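Local coordinates for uncharacterized protein (Pseudomonas aeruginosa UCBPP-PA14, PDB 3FD9), which is the anti-activator ExsD, which probably represses the type III secretion regulon by disrupting self-association and DNA binding of the activator ExsA, at residues A34-M39 against E67-I72; Q55-R60 against I100-L105; V127-Q132 against E170-L175; Q237-L240 against N244-Q247. All coordinates share one frame; numbering follows the deposited sequence.

Interaction 1 of 4, residues A34-M39 against E67-I72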
# COMPACT_ATOMS: atom_id res chain seq x y z
N ALA A 34 -3.57 11.04 -8.92
CA ALA A 34 -4.71 11.77 -9.45
C ALA A 34 -4.32 13.18 -9.85
O ALA A 34 -4.84 13.72 -10.83
CB ALA A 34 -5.85 11.80 -8.43
N LEU A 35 -3.43 13.79 -9.09
CA LEU A 35 -3.03 15.16 -9.35
C LEU A 35 -2.16 15.17 -10.60
O LEU A 35 -2.33 16.02 -11.48
CB LEU A 35 -2.26 15.72 -8.16
CG LEU A 35 -1.64 17.10 -8.35
CD1 LEU A 35 -2.67 18.13 -8.79
CD2 LEU A 35 -0.93 17.53 -7.07
N LEU A 36 -1.25 14.22 -10.66
CA LEU A 36 -0.37 14.07 -11.80
C LEU A 36 -1.17 13.80 -13.07
O LEU A 36 -0.87 14.36 -14.11
CB LEU A 36 0.64 12.95 -11.56
CG LEU A 36 1.62 13.18 -10.41
CD1 LEU A 36 2.42 11.93 -10.14
CD2 LEU A 36 2.53 14.35 -10.72
N GLN A 37 -2.19 12.96 -12.98
CA GLN A 37 -2.98 12.63 -14.16
C GLN A 37 -3.70 13.85 -14.69
O GLN A 37 -3.87 14.00 -15.89
CB GLN A 37 -3.96 11.51 -13.87
CG GLN A 37 -3.32 10.14 -13.98
CD GLN A 37 -4.25 9.00 -13.60
OE1 GLN A 37 -5.23 9.19 -12.87
NE2 GLN A 37 -3.94 7.81 -14.11
N ARG A 38 -4.10 14.74 -13.80
CA ARG A 38 -4.84 15.93 -14.21
C ARG A 38 -3.91 16.96 -14.85
O ARG A 38 -4.29 17.66 -15.79
CB ARG A 38 -5.57 16.53 -13.00
CG ARG A 38 -6.21 17.86 -13.27
CD ARG A 38 -7.30 17.74 -14.33
NE ARG A 38 -8.42 16.91 -13.90
CZ ARG A 38 -9.48 16.64 -14.66
NH1 ARG A 38 -9.56 17.15 -15.88
NH2 ARG A 38 -10.46 15.87 -14.20
N MSE A 39 -2.68 17.04 -14.33
CA MSE A 39 -1.79 18.13 -14.70
C MSE A 39 -0.89 17.79 -15.89
O MSE A 39 -0.54 18.66 -16.69
CB MSE A 39 -0.93 18.54 -13.50
CG MSE A 39 -1.75 18.95 -12.30
SE MSE A 39 -3.05 20.35 -12.74
CE MSE A 39 -4.42 19.89 -11.44
N GLU A 67 7.55 17.62 -2.61
CA GLU A 67 8.54 18.27 -3.46
C GLU A 67 8.78 17.47 -4.74
O GLU A 67 8.87 18.04 -5.82
CB GLU A 67 9.84 18.49 -2.70
CG GLU A 67 10.90 19.28 -3.46
CD GLU A 67 10.40 20.64 -3.92
OE1 GLU A 67 9.34 21.09 -3.45
OE2 GLU A 67 11.07 21.27 -4.77
N GLU A 68 8.89 16.16 -4.60
CA GLU A 68 9.06 15.31 -5.77
C GLU A 68 7.91 15.55 -6.73
O GLU A 68 8.11 15.68 -7.94
CB GLU A 68 9.16 13.84 -5.38
CG GLU A 68 10.49 13.45 -4.78
CD GLU A 68 10.76 14.14 -3.45
OE1 GLU A 68 9.87 14.13 -2.55
OE2 GLU A 68 11.88 14.69 -3.30
N VAL A 69 6.69 15.61 -6.22
CA VAL A 69 5.56 15.90 -7.09
C VAL A 69 5.71 17.27 -7.75
O VAL A 69 5.57 17.39 -8.98
CB VAL A 69 4.21 15.83 -6.36
CG1 VAL A 69 3.11 16.34 -7.27
CG2 VAL A 69 3.91 14.41 -5.94
N ARG A 70 6.00 18.31 -6.97
CA ARG A 70 6.13 19.65 -7.53
C ARG A 70 7.19 19.69 -8.64
O ARG A 70 6.92 20.21 -9.72
CB ARG A 70 6.45 20.69 -6.46
CG ARG A 70 5.99 22.08 -6.84
CD ARG A 70 6.53 23.17 -5.93
NE ARG A 70 7.74 23.80 -6.45
CZ ARG A 70 8.92 23.79 -5.83
NH1 ARG A 70 9.03 23.20 -4.65
NH2 ARG A 70 9.97 24.38 -6.38
N GLN A 71 8.36 19.12 -8.36
CA GLN A 71 9.46 19.10 -9.32
C GLN A 71 9.06 18.43 -10.62
O GLN A 71 9.41 18.90 -11.70
CB GLN A 71 10.69 18.42 -8.73
CG GLN A 71 11.49 19.31 -7.79
CD GLN A 71 12.09 20.53 -8.48
OE1 GLN A 71 12.76 20.41 -9.51
NE2 GLN A 71 11.85 21.71 -7.91
N ILE A 72 8.34 17.33 -10.52
CA ILE A 72 7.80 16.67 -11.70
C ILE A 72 7.00 17.67 -12.53
O ILE A 72 7.28 17.88 -13.70
CB ILE A 72 6.91 15.49 -11.33
CG1 ILE A 72 7.75 14.37 -10.73
CG2 ILE A 72 6.16 14.99 -12.55
CD1 ILE A 72 6.96 13.23 -10.17
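Leu35 and Leu36 of helix 30-39 meet Val69 and Ile72 of helix 66-76 in a helix-helix packing of the N-terminal domain. The two segments run almost parallel, their axes 9° apart in direction and 11.1 Å apart at closest approach, so the gap is bridged by methyl groups alone. Along 67-72, Glu67 comes first and stays clear of the interface; its OE2 accepts a hydrogen bond of 3.3 Å from Gln71 NE2, one turn further on. The side chain of Glu68 touches Trp53 of helix 52-60, and its OE1 accepts a hydrogen bond from the backbone N of Gly65, just ahead of helix 66-76. Val69 is the residue that faces the leucines. With CG1 anti to the backbone N (chi1 171°), that methyl lies 4.2 Å from Leu35 CD2 and 4.0 Å from Leu36 CD2, and a short beta-branched side chain suits a place between two longer ones. Arg70 points off the interface and packs on Leu201 of the second subunit, which also covers Leu35 with its Ile100. Ile72 closes the walk: it packs on Trp53 of helix 52-60 and Leu48 of helix 42-50, while its branch methyl turns to the first helix. There Leu36 arrives at about a right angle to it, Leu36 CD2 lying 4.1 Å from Ile72 CG2.

Interaction 2 of 4, residues Q55-R60 against I100-L105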
# COMPACT_ATOMS: atom_id res chain seq x y z
N GLN A 55 12.51 5.61 -12.24
CA GLN A 55 12.83 4.19 -12.23
C GLN A 55 13.77 3.83 -11.08
O GLN A 55 13.68 2.76 -10.49
CB GLN A 55 13.47 3.78 -13.56
CG GLN A 55 12.54 3.83 -14.75
CD GLN A 55 11.54 2.70 -14.75
OE1 GLN A 55 11.70 1.71 -14.03
NE2 GLN A 55 10.50 2.83 -15.56
N GLN A 56 14.67 4.76 -10.78
CA GLN A 56 15.63 4.61 -9.69
C GLN A 56 14.88 4.62 -8.37
O GLN A 56 15.12 3.77 -7.50
CB GLN A 56 16.64 5.75 -9.76
CG GLN A 56 17.65 5.84 -8.61
CD GLN A 56 18.78 6.83 -8.90
OE1 GLN A 56 19.63 6.60 -9.77
NE2 GLN A 56 18.79 7.95 -8.18
N ARG A 57 13.97 5.57 -8.21
CA ARG A 57 13.17 5.64 -7.00
C ARG A 57 12.32 4.39 -6.83
O ARG A 57 12.21 3.87 -5.72
CB ARG A 57 12.32 6.91 -6.97
CG ARG A 57 13.16 8.16 -6.84
CD ARG A 57 12.35 9.36 -6.46
NE ARG A 57 11.87 9.27 -5.08
CZ ARG A 57 12.24 10.07 -4.09
NH1 ARG A 57 13.11 11.05 -4.32
NH2 ARG A 57 11.74 9.90 -2.88
N LEU A 58 11.75 3.89 -7.92
CA LEU A 58 10.97 2.66 -7.85
C LEU A 58 11.80 1.49 -7.30
O LEU A 58 11.45 0.86 -6.30
CB LEU A 58 10.38 2.30 -9.22
CG LEU A 58 9.65 0.95 -9.32
CD1 LEU A 58 8.54 0.84 -8.31
CD2 LEU A 58 9.10 0.74 -10.73
N ALA A 59 12.93 1.23 -7.96
CA ALA A 59 13.82 0.15 -7.56
C ALA A 59 14.26 0.26 -6.10
O ALA A 59 14.49 -0.75 -5.43
CB ALA A 59 15.03 0.11 -8.48
N ARG A 60 14.37 1.48 -5.60
CA ARG A 60 14.90 1.70 -4.27
C ARG A 60 13.79 1.80 -3.23
O ARG A 60 14.06 1.81 -2.03
CB ARG A 60 15.79 2.95 -4.25
CG ARG A 60 16.99 2.82 -5.19
CD ARG A 60 17.86 4.07 -5.23
NE ARG A 60 19.06 3.86 -6.04
CZ ARG A 60 19.99 4.79 -6.24
NH1 ARG A 60 19.87 5.99 -5.69
NH2 ARG A 60 21.05 4.52 -6.98
N ILE A 100 21.93 5.45 3.50
CA ILE A 100 21.76 4.04 3.18
C ILE A 100 21.08 3.83 1.83
O ILE A 100 21.49 2.98 1.05
CB ILE A 100 20.90 3.33 4.24
CG1 ILE A 100 21.66 3.22 5.57
CG2 ILE A 100 20.50 1.96 3.76
CD1 ILE A 100 20.77 2.86 6.75
N ASP A 101 20.04 4.60 1.58
CA ASP A 101 19.20 4.35 0.42
C ASP A 101 19.79 4.94 -0.84
O ASP A 101 19.48 4.49 -1.95
CB ASP A 101 17.81 4.93 0.64
CG ASP A 101 17.02 4.14 1.65
OD1 ASP A 101 17.09 2.89 1.61
OD2 ASP A 101 16.32 4.78 2.47
N TRP A 102 20.62 5.96 -0.67
CA TRP A 102 21.17 6.68 -1.80
C TRP A 102 22.62 6.31 -2.08
O TRP A 102 23.12 6.52 -3.17
CB TRP A 102 21.02 8.19 -1.61
CG TRP A 102 19.79 8.74 -2.28
CD1 TRP A 102 19.64 9.04 -3.61
CD2 TRP A 102 18.53 9.03 -1.67
NE1 TRP A 102 18.37 9.50 -3.86
CE2 TRP A 102 17.67 9.51 -2.68
CE3 TRP A 102 18.04 8.94 -0.36
CZ2 TRP A 102 16.36 9.89 -2.43
CZ3 TRP A 102 16.74 9.32 -0.11
CH2 TRP A 102 15.91 9.79 -1.14
N VAL A 103 23.30 5.74 -1.10
CA VAL A 103 24.70 5.40 -1.28
C VAL A 103 24.96 3.93 -0.98
O VAL A 103 25.15 3.13 -1.89
CB VAL A 103 25.62 6.28 -0.41
CG1 VAL A 103 27.07 5.95 -0.68
CG2 VAL A 103 25.36 7.73 -0.69
N LEU A 104 24.96 3.57 0.29
CA LEU A 104 25.42 2.26 0.71
C LEU A 104 24.78 1.10 -0.06
O LEU A 104 25.48 0.22 -0.55
CB LEU A 104 25.25 2.07 2.21
CG LEU A 104 25.93 3.11 3.10
CD1 LEU A 104 25.78 2.70 4.56
CD2 LEU A 104 27.38 3.29 2.73
N LEU A 105 23.46 1.11 -0.17
CA LEU A 105 22.76 0.02 -0.85
C LEU A 105 23.02 -0.02 -2.37
O LEU A 105 23.32 -1.08 -2.92
CB LEU A 105 21.26 0.07 -0.55
CG LEU A 105 20.86 -0.34 0.85
CD1 LEU A 105 19.36 -0.52 0.91
CD2 LEU A 105 21.56 -1.63 1.29
O HOH W 1 16.66 1.32 -0.67
O HOH W 2 22.07 7.44 -5.54
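A nearly perpendicular crossing of two helices brings Arg57 and Arg60, at the C-terminal end of helix 52-60, against Asp101 and Trp102 of helix 96-115. The segment axes cross at 83° and approach to 11.2 Å, a gap that long side chains and water can span. Arg60 reaches across with its chain extended from CG to NE. Its CD lies 3.7 Å from the backbone O of Asp101, and its NH1 comes 3.7 Å from Trp102 CD1. The carbon sits at the edge of the guanidinium, whose plane stands at 90° to the indole, so the two flat groups are not stacked. Gln56 CG covers one face of the same guanidinium, while Arg60 NH2 bonds the backbone O of Leu245. Two waters complete the join: one accepts a hydrogen bond from Arg60 NH1 (2.6 Å) and donates to Trp102 O, and the other donates to both Arg60 O and Asp101 OD1. Arg57 bends at chi3 (70°), which brings its NH1 to the benzo part of the indole, 3.9 Å from Trp102 CZ2 and at the ring edge, whereas Arg60 meets the pyrrole carbon CD1. That Arg57 guanidinium is held chiefly by a salt bridge to Asp89 and by Leu62 O, just past the helix. Asp101 OD2 is bound by Gln97 and by Arg31 of the third subunit, making this side chain part of the assembly contact. Leu105 N bonds Ile100 O, five residues back, which marks a wider pi-type turn; with the near-perpendicular crossing, the whole is an orthogonal helix packing, partly water-mediated.

Interaction 3 of 4, residues V127-Q132 against E170-L175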
# COMPACT_ATOMS: atom_id res chain seq x y z
N VAL A 127 12.71 -12.60 -8.36
CA VAL A 127 11.52 -11.79 -8.20
C VAL A 127 10.42 -12.26 -9.14
O VAL A 127 9.28 -12.45 -8.73
CB VAL A 127 11.80 -10.30 -8.44
CG1 VAL A 127 10.51 -9.50 -8.40
CG2 VAL A 127 12.79 -9.77 -7.41
N GLU A 128 10.77 -12.45 -10.41
CA GLU A 128 9.80 -12.89 -11.40
C GLU A 128 9.40 -14.34 -11.17
O GLU A 128 8.30 -14.76 -11.52
CB GLU A 128 10.36 -12.72 -12.81
CG GLU A 128 10.51 -11.26 -13.21
CD GLU A 128 11.24 -11.10 -14.53
OE1 GLU A 128 11.21 -12.04 -15.36
OE2 GLU A 128 11.84 -10.02 -14.75
N LEU A 129 10.31 -15.10 -10.56
CA LEU A 129 10.05 -16.50 -10.26
C LEU A 129 9.14 -16.62 -9.05
O LEU A 129 8.37 -17.57 -8.94
CB LEU A 129 11.36 -17.25 -10.02
CG LEU A 129 12.07 -17.75 -11.27
CD1 LEU A 129 13.15 -18.74 -10.91
CD2 LEU A 129 11.05 -18.39 -12.20
N GLU A 130 9.24 -15.66 -8.14
CA GLU A 130 8.40 -15.63 -6.96
C GLU A 130 6.97 -15.29 -7.39
O GLU A 130 6.02 -15.97 -7.01
CB GLU A 130 8.92 -14.58 -5.97
CG GLU A 130 8.64 -14.91 -4.50
CD GLU A 130 9.61 -15.95 -3.94
OE1 GLU A 130 9.15 -16.89 -3.26
OE2 GLU A 130 10.83 -15.81 -4.17
N THR A 131 6.85 -14.24 -8.18
CA THR A 131 5.58 -13.85 -8.79
C THR A 131 4.89 -15.02 -9.50
O THR A 131 3.73 -15.32 -9.24
CB THR A 131 5.78 -12.71 -9.80
OG1 THR A 131 6.36 -11.58 -9.14
CG2 THR A 131 4.46 -12.32 -10.45
N GLN A 132 5.60 -15.65 -10.43
CA GLN A 132 5.06 -16.80 -11.14
C GLN A 132 4.61 -17.86 -10.15
O GLN A 132 3.61 -18.55 -10.37
CB GLN A 132 6.11 -17.40 -12.09
CG GLN A 132 5.81 -18.82 -12.58
CD GLN A 132 4.73 -18.88 -13.66
OE1 GLN A 132 4.05 -17.88 -13.93
NE2 GLN A 132 4.57 -20.04 -14.28
N GLU A 170 12.15 -25.71 -8.90
CA GLU A 170 13.49 -26.22 -9.20
C GLU A 170 14.44 -25.07 -9.47
O GLU A 170 15.52 -24.99 -8.89
CB GLU A 170 13.47 -27.15 -10.41
CG GLU A 170 12.37 -28.21 -10.39
CD GLU A 170 12.61 -29.32 -9.38
OE1 GLU A 170 13.35 -29.09 -8.40
OE2 GLU A 170 12.06 -30.43 -9.58
N GLN A 171 14.04 -24.17 -10.36
CA GLN A 171 14.91 -23.07 -10.76
C GLN A 171 15.15 -22.09 -9.62
O GLN A 171 16.21 -21.49 -9.54
CB GLN A 171 14.39 -22.36 -12.01
CG GLN A 171 12.89 -22.29 -12.14
CD GLN A 171 12.46 -22.19 -13.60
OE1 GLN A 171 11.45 -21.56 -13.92
NE2 GLN A 171 13.23 -22.82 -14.48
N VAL A 172 14.16 -21.93 -8.75
CA VAL A 172 14.38 -21.12 -7.56
C VAL A 172 15.52 -21.74 -6.75
O VAL A 172 16.44 -21.04 -6.31
CB VAL A 172 13.10 -20.98 -6.70
CG1 VAL A 172 13.44 -20.46 -5.31
CG2 VAL A 172 12.12 -20.04 -7.38
N ALA A 173 15.47 -23.05 -6.57
CA ALA A 173 16.52 -23.76 -5.84
C ALA A 173 17.89 -23.50 -6.45
O ALA A 173 18.86 -23.29 -5.72
CB ALA A 173 16.23 -25.25 -5.81
N GLU A 174 17.95 -23.51 -7.77
CA GLU A 174 19.21 -23.28 -8.48
C GLU A 174 19.68 -21.84 -8.28
O GLU A 174 20.78 -21.60 -7.77
CB GLU A 174 19.07 -23.59 -9.97
CG GLU A 174 20.22 -23.05 -10.80
CD GLU A 174 20.12 -23.44 -12.27
OE1 GLU A 174 19.38 -24.39 -12.59
OE2 GLU A 174 20.79 -22.79 -13.10
N LEU A 175 18.85 -20.89 -8.70
CA LEU A 175 19.15 -19.47 -8.50
C LEU A 175 19.60 -19.21 -7.06
O LEU A 175 20.68 -18.67 -6.82
CB LEU A 175 17.94 -18.61 -8.83
CG LEU A 175 17.72 -18.19 -10.28
CD1 LEU A 175 18.95 -17.44 -10.80
CD2 LEU A 175 17.41 -19.38 -11.17
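Leu129 is the centre of this contact, set against Gln171, Val172 and Leu175 where the long helices 119-147 and 157-189 pack antiparallel in the helical hairpin of ExsD. The segment axes are 10.3 Å apart and their directions differ by 155°. In the first shell, CD1 of Leu129 lies 3.9 Å from Val172 CG2 and 3.8 Å from Gln171 CG, so the leucine rests on both a branched methyl and the aliphatic part of the glutamine. The side chains of Leu129 and Val172 run alongside each other in opposing senses, and Val172 CG2 also meets Leu129 CB. Gln171 instead runs at about a right angle to the leucine; with its chain extended beyond CG, its OE1 comes 3.6 Å from Leu129 CD2, a van der Waals contact. A residue that is apolar near the backbone and polar at its end fits this edge of the hairpin. Further out, Arg145 of the second subunit packs on both Leu129 and Gln171. Val172 and Leu175 also touch Leu126, and Trp122 adds to the cover over Leu175. Helix 157-189 places Leu175 one turn after Gln171 through the bond from Leu175 N to Gln171 O, and Leu175 CD2 ends 4.3 Å from Leu129 CD1.

Interaction 4 of 4, residues Q237-L240 against N244-Q247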
# COMPACT_ATOMS: atom_id res chain seq x y z
N GLN A 237 29.23 12.44 -5.31
CA GLN A 237 28.23 12.58 -6.36
C GLN A 237 28.82 12.11 -7.67
O GLN A 237 28.26 11.25 -8.34
CB GLN A 237 27.73 14.02 -6.47
CG GLN A 237 26.42 14.18 -7.23
CD GLN A 237 26.62 14.34 -8.73
OE1 GLN A 237 27.75 14.50 -9.20
NE2 GLN A 237 25.53 14.31 -9.48
N ALA A 238 29.99 12.64 -8.01
CA ALA A 238 30.67 12.31 -9.26
C ALA A 238 30.98 10.83 -9.36
O ALA A 238 30.86 10.23 -10.43
CB ALA A 238 31.94 13.12 -9.39
N TRP A 239 31.40 10.23 -8.25
CA TRP A 239 31.76 8.82 -8.23
C TRP A 239 30.56 7.97 -8.59
O TRP A 239 30.64 7.08 -9.43
CB TRP A 239 32.29 8.42 -6.86
CG TRP A 239 32.98 7.10 -6.85
CD1 TRP A 239 34.30 6.88 -7.10
CD2 TRP A 239 32.40 5.82 -6.56
NE1 TRP A 239 34.58 5.54 -7.00
CE2 TRP A 239 33.43 4.87 -6.66
CE3 TRP A 239 31.11 5.39 -6.23
CZ2 TRP A 239 33.22 3.51 -6.45
CZ3 TRP A 239 30.90 4.04 -6.02
CH2 TRP A 239 31.95 3.12 -6.13
N LEU A 240 29.43 8.26 -7.94
CA LEU A 240 28.21 7.49 -8.14
C LEU A 240 27.73 7.67 -9.55
O LEU A 240 27.35 6.72 -10.23
CB LEU A 240 27.12 7.95 -7.17
CG LEU A 240 27.38 7.75 -5.68
CD1 LEU A 240 26.27 8.39 -4.86
CD2 LEU A 240 27.51 6.28 -5.37
N ASN A 244 26.56 5.33 -12.86
CA ASN A 244 25.13 5.21 -13.05
C ASN A 244 24.42 4.83 -11.75
O ASN A 244 23.44 4.09 -11.77
CB ASN A 244 24.85 4.19 -14.14
CG ASN A 244 23.44 4.28 -14.67
OD1 ASN A 244 22.92 5.37 -14.91
ND2 ASN A 244 22.80 3.12 -14.85
N LEU A 245 24.93 5.33 -10.63
CA LEU A 245 24.30 5.08 -9.33
C LEU A 245 23.58 6.32 -8.84
O LEU A 245 23.02 6.33 -7.74
CB LEU A 245 25.30 4.59 -8.29
CG LEU A 245 26.11 3.37 -8.70
CD1 LEU A 245 27.16 3.06 -7.64
CD2 LEU A 245 25.22 2.15 -8.95
N CYS A 246 23.59 7.38 -9.64
CA CYS A 246 22.71 8.51 -9.37
C CYS A 246 22.46 9.30 -10.65
O CYS A 246 22.98 8.96 -11.72
CB CYS A 246 23.24 9.39 -8.25
SG CYS A 246 24.64 10.41 -8.70
N GLN A 247 21.66 10.36 -10.53
CA GLN A 247 21.24 11.12 -11.70
C GLN A 247 22.14 12.32 -11.86
O GLN A 247 22.82 12.72 -10.91
CB GLN A 247 19.78 11.56 -11.56
CG GLN A 247 18.82 10.40 -11.44
CD GLN A 247 19.07 9.34 -12.49
OE1 GLN A 247 18.85 9.56 -13.68
NE2 GLN A 247 19.53 8.17 -12.06
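Leu240 and Leu245 come together where helix 232-241 ends and the chain doubles back on its last turn. The N-H of Leu245 bonds Leu240 O over 2.8 Å and nearly straight (163°), although it approaches from above the carbonyl plane. Asn244 permits this reversal with its positive phi (62°), a backbone shape that asparagine accepts more readily than most residues. Leu240 and Leu245 both hold CG anti to the carbonyl carbon, and their side chains meet at about a right angle, with CD2 of Leu240 4.0 Å from CD1 of Leu245. That CD1 lies 4.2 Å from CZ3 of Trp239, whose ring has Leu240 CD2 at its edge and Trp110 packed edge-to-face. Cys246 carries its SG between the backbone N and the carbonyl carbon (chi1 74°), a torsion that brings the small sulfur 3.8 Å from Leu240 CB and 3.7 Å from Gln237 O. Gln237 bends at chi2, which carries NE2 to the loop, where it bonds Asp250 O and lies 3.5 Å from Gln247 O. Gln247 turns its own amide to Gln56 of helix 52-60. The 6→1 backbone bond, the left-handed Asn244 and the apolar Leu240-Leu245 pair are typical of a Schellman motif at a helix C-terminus.

In the fold
Interactions 1 and 2 are buried, whereas 3 and 4 are only partly so. Interaction 2, about 5 Å from the chain's centre, is joined by arginines and water; interactions 1 and 3 rest mainly on apolar side chains, and interaction 4 combines a backbone bond at a helix end with apolar packing. Interaction 1 touches interaction 2 through Glu68, whose CG lies 3.6 Å from Arg57 NH1. Interaction 4 is tied to interaction 2 more firmly: Gln56 and Arg60 both bond the loop 244-247. Interaction 3 stands apart in the hairpin, its centre about 36 Å from that of interaction 1, yet both meet the second subunit. Interaction 2 meets the third, and interaction 4 none.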